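Long-range contact in meso-diaminopimelate dehydrogenase (Clostridium tetani, PDB 3WGY), which catalyses, as the natural enzyme, the reversible oxidative deamination of meso-diaminopimelate, probably with NADP+, and is seen here as a mutant bound to 4-methyl-2-oxovalerate: residues Q164-G169 against C201-E206. The protein carries 6 engineered substitutions. Sequence-based numbering, arbitrary orientation.
Sequences QGVKNG and CYVVPE
Lys-167 and Asn-168 sit opposite the single residue Val-204, a classic beta bulge between the antiparallel strands 166-175 and 197-205. These are the two central strands of the four-stranded mixed sheet in the C-terminal domain.

The backbone bonds define the bulge. Val-204 O accepts two N-H groups. Lys-167 N lies 2.7 Å from Val-204 O, nearly in line with the carbonyl bond, but the N-H...O angle is only 132°. Asn-168 N reaches the same Val-204 O at 3.1 Å, in the carbonyl plane and on a lone pair. Val-204 N returns a bond to Asn-168 O at 2.7 Å. Beyond the bulge, Glu-206 N donates to Gly-165 O at 2.7 Å from above the carbonyl plane. Gly-165 has a positive phi (95°), a conformation glycine adopts readily.

Apolar contact is made on one face by Val-166 and Val-203. Their side chains cross at about a right angle, and both methyls of Val-166 meet Val-203 CG1, with Val-166 CG2 3.7 Å from Val-203 CG1. Ile-160 of helix 154-162 also packs on both valines. On the other face, Val-204 CB lies beside Asn-168 CB, and Leu-240 of helix 237-243 touches both side chains.

Polar groups reach beyond the strand pair. The Asn-168 amide is turned away from Val-204, with CG anti to the backbone N (chi1 -164°). Its OD1 accepts from Arg-161 NE, and its ND2 bonds Glu-237 OE2. A water donates to Val-166 O at 3.1 Å and to Glu-206 OE2, bridging the two segments.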
loop_
_atom_site.group_PDB
_atom_site.type_symbol
_atom_site.label_atom_id
_atom_site.label_comp_id
_atom_site.label_asym_id
_atom_site.label_seq_id
_atom_site.Cartn_x
_atom_site.Cartn_y
_atom_site.Cartn_z
ATOM N N GLN B 164 21.560 26.764 -27.051
ATOM C CA GLN B 164 21.725 27.312 -28.392
ATOM C C GLN B 164 21.469 26.227 -29.425
ATOM O O GLN B 164 22.010 25.123 -29.327
ATOM C CB GLN B 164 23.145 27.869 -28.561
ATOM C CG GLN B 164 23.525 28.948 -27.542
ATOM C CD GLN B 164 22.999 30.334 -27.906
ATOM O OE1 GLN B 164 22.919 31.226 -27.056
ATOM N NE2 GLN B 164 22.656 30.523 -29.178
ATOM N N GLY B 165 20.628 26.534 -30.407
ATOM C CA GLY B 165 20.330 25.570 -31.450
ATOM C C GLY B 165 19.081 24.739 -31.219
ATOM O O GLY B 165 18.647 24.008 -32.110
ATOM N N VAL B 166 18.504 24.844 -30.025
ATOM C CA VAL B 166 17.296 24.094 -29.685
ATOM C C VAL B 166 16.021 24.905 -29.913
ATOM O O VAL B 166 15.771 25.879 -29.211
ATOM C CB VAL B 166 17.318 23.643 -28.206
ATOM C CG1 VAL B 166 15.960 23.056 -27.814
ATOM C CG2 VAL B 166 18.424 22.615 -27.995
ATOM N N LYS B 167 15.227 24.493 -30.897
ATOM C CA LYS B 167 13.956 25.145 -31.217
ATOM C C LYS B 167 12.938 24.833 -30.130
ATOM O O LYS B 167 12.330 25.724 -29.530
ATOM C CB LYS B 167 13.403 24.610 -32.538
ATOM C CG LYS B 167 13.922 25.289 -33.771
ATOM C CD LYS B 167 12.862 26.193 -34.369
ATOM C CE LYS B 167 11.679 25.385 -34.878
ATOM N NZ LYS B 167 10.652 26.263 -35.508
ATOM N N ASN B 168 12.744 23.542 -29.906
ATOM C CA ASN B 168 11.799 23.080 -28.917
ATOM C C ASN B 168 12.272 21.710 -28.436
ATOM O O ASN B 168 13.165 21.114 -29.035
ATOM C CB ASN B 168 10.405 23.000 -29.554
ATOM C CG ASN B 168 9.306 22.905 -28.525
ATOM O OD1 ASN B 168 9.556 23.031 -27.330
ATOM N ND2 ASN B 168 8.077 22.689 -28.980
ATOM N N GLY B 169 11.692 21.221 -27.344
ATOM C CA GLY B 169 12.101 19.929 -26.830
ATOM C C GLY B 169 11.411 19.519 -25.544
ATOM O O GLY B 169 10.643 20.277 -24.958
ATOM N N CYS B 201 16.198 13.143 -23.678
ATOM C CA CYS B 201 15.654 14.357 -24.257
ATOM C C CYS B 201 15.310 14.131 -25.715
ATOM O O CYS B 201 15.955 13.346 -26.411
ATOM C CB CYS B 201 16.662 15.503 -24.156
ATOM S SG CYS B 201 17.142 15.973 -22.480
ATOM N N TYR B 202 14.265 14.809 -26.167
ATOM C CA TYR B 202 13.847 14.739 -27.554
ATOM C C TYR B 202 13.845 16.196 -27.971
ATOM O O TYR B 202 13.036 16.991 -27.491
ATOM C CB TYR B 202 12.460 14.114 -27.676
ATOM C CG TYR B 202 12.442 12.652 -27.285
ATOM C CD1 TYR B 202 12.391 12.265 -25.943
ATOM C CD2 TYR B 202 12.515 11.653 -28.261
ATOM C CE1 TYR B 202 12.412 10.918 -25.583
ATOM C CE2 TYR B 202 12.542 10.312 -27.918
ATOM C CZ TYR B 202 12.490 9.947 -26.579
ATOM O OH TYR B 202 12.523 8.615 -26.248
ATOM N N VAL B 203 14.764 16.539 -28.863
ATOM C CA VAL B 203 14.920 17.915 -29.292
ATOM C C VAL B 203 14.603 18.242 -30.742
ATOM O O VAL B 203 14.892 17.473 -31.648
ATOM C CB VAL B 203 16.372 18.386 -29.004
ATOM C CG1 VAL B 203 16.616 19.772 -29.588
ATOM C CG2 VAL B 203 16.632 18.363 -27.504
ATOM N N VAL B 204 13.992 19.405 -30.933
ATOM C CA VAL B 204 13.678 19.914 -32.256
ATOM C C VAL B 204 14.743 20.994 -32.438
ATOM O O VAL B 204 14.699 22.038 -31.787
ATOM C CB VAL B 204 12.285 20.563 -32.304
ATOM C CG1 VAL B 204 11.988 21.043 -33.720
ATOM C CG2 VAL B 204 11.231 19.560 -31.840
ATOM N N PRO B 205 15.728 20.744 -33.312
ATOM C CA PRO B 205 16.811 21.699 -33.565
ATOM C C PRO B 205 16.444 22.821 -34.531
ATOM O O PRO B 205 15.568 22.646 -35.380
ATOM C CB PRO B 205 17.900 20.808 -34.142
ATOM C CG PRO B 205 17.089 19.892 -35.022
ATOM C CD PRO B 205 15.906 19.524 -34.126
ATOM N N GLU B 206 17.109 23.968 -34.386
ATOM C CA GLU B 206 16.902 25.103 -35.289
ATOM C C GLU B 206 17.565 24.643 -36.581
ATOM O O GLU B 206 18.454 23.796 -36.538
ATOM C CB GLU B 206 17.640 26.349 -34.787
ATOM C CG GLU B 206 17.217 26.881 -33.431
ATOM C CD GLU B 206 15.857 27.553 -33.446
ATOM O OE1 GLU B 206 15.360 27.883 -34.537
ATOM O OE2 GLU B 206 15.292 27.764 -32.359
HETATM O O HOH W 1 16.593 28.581 -30.415
#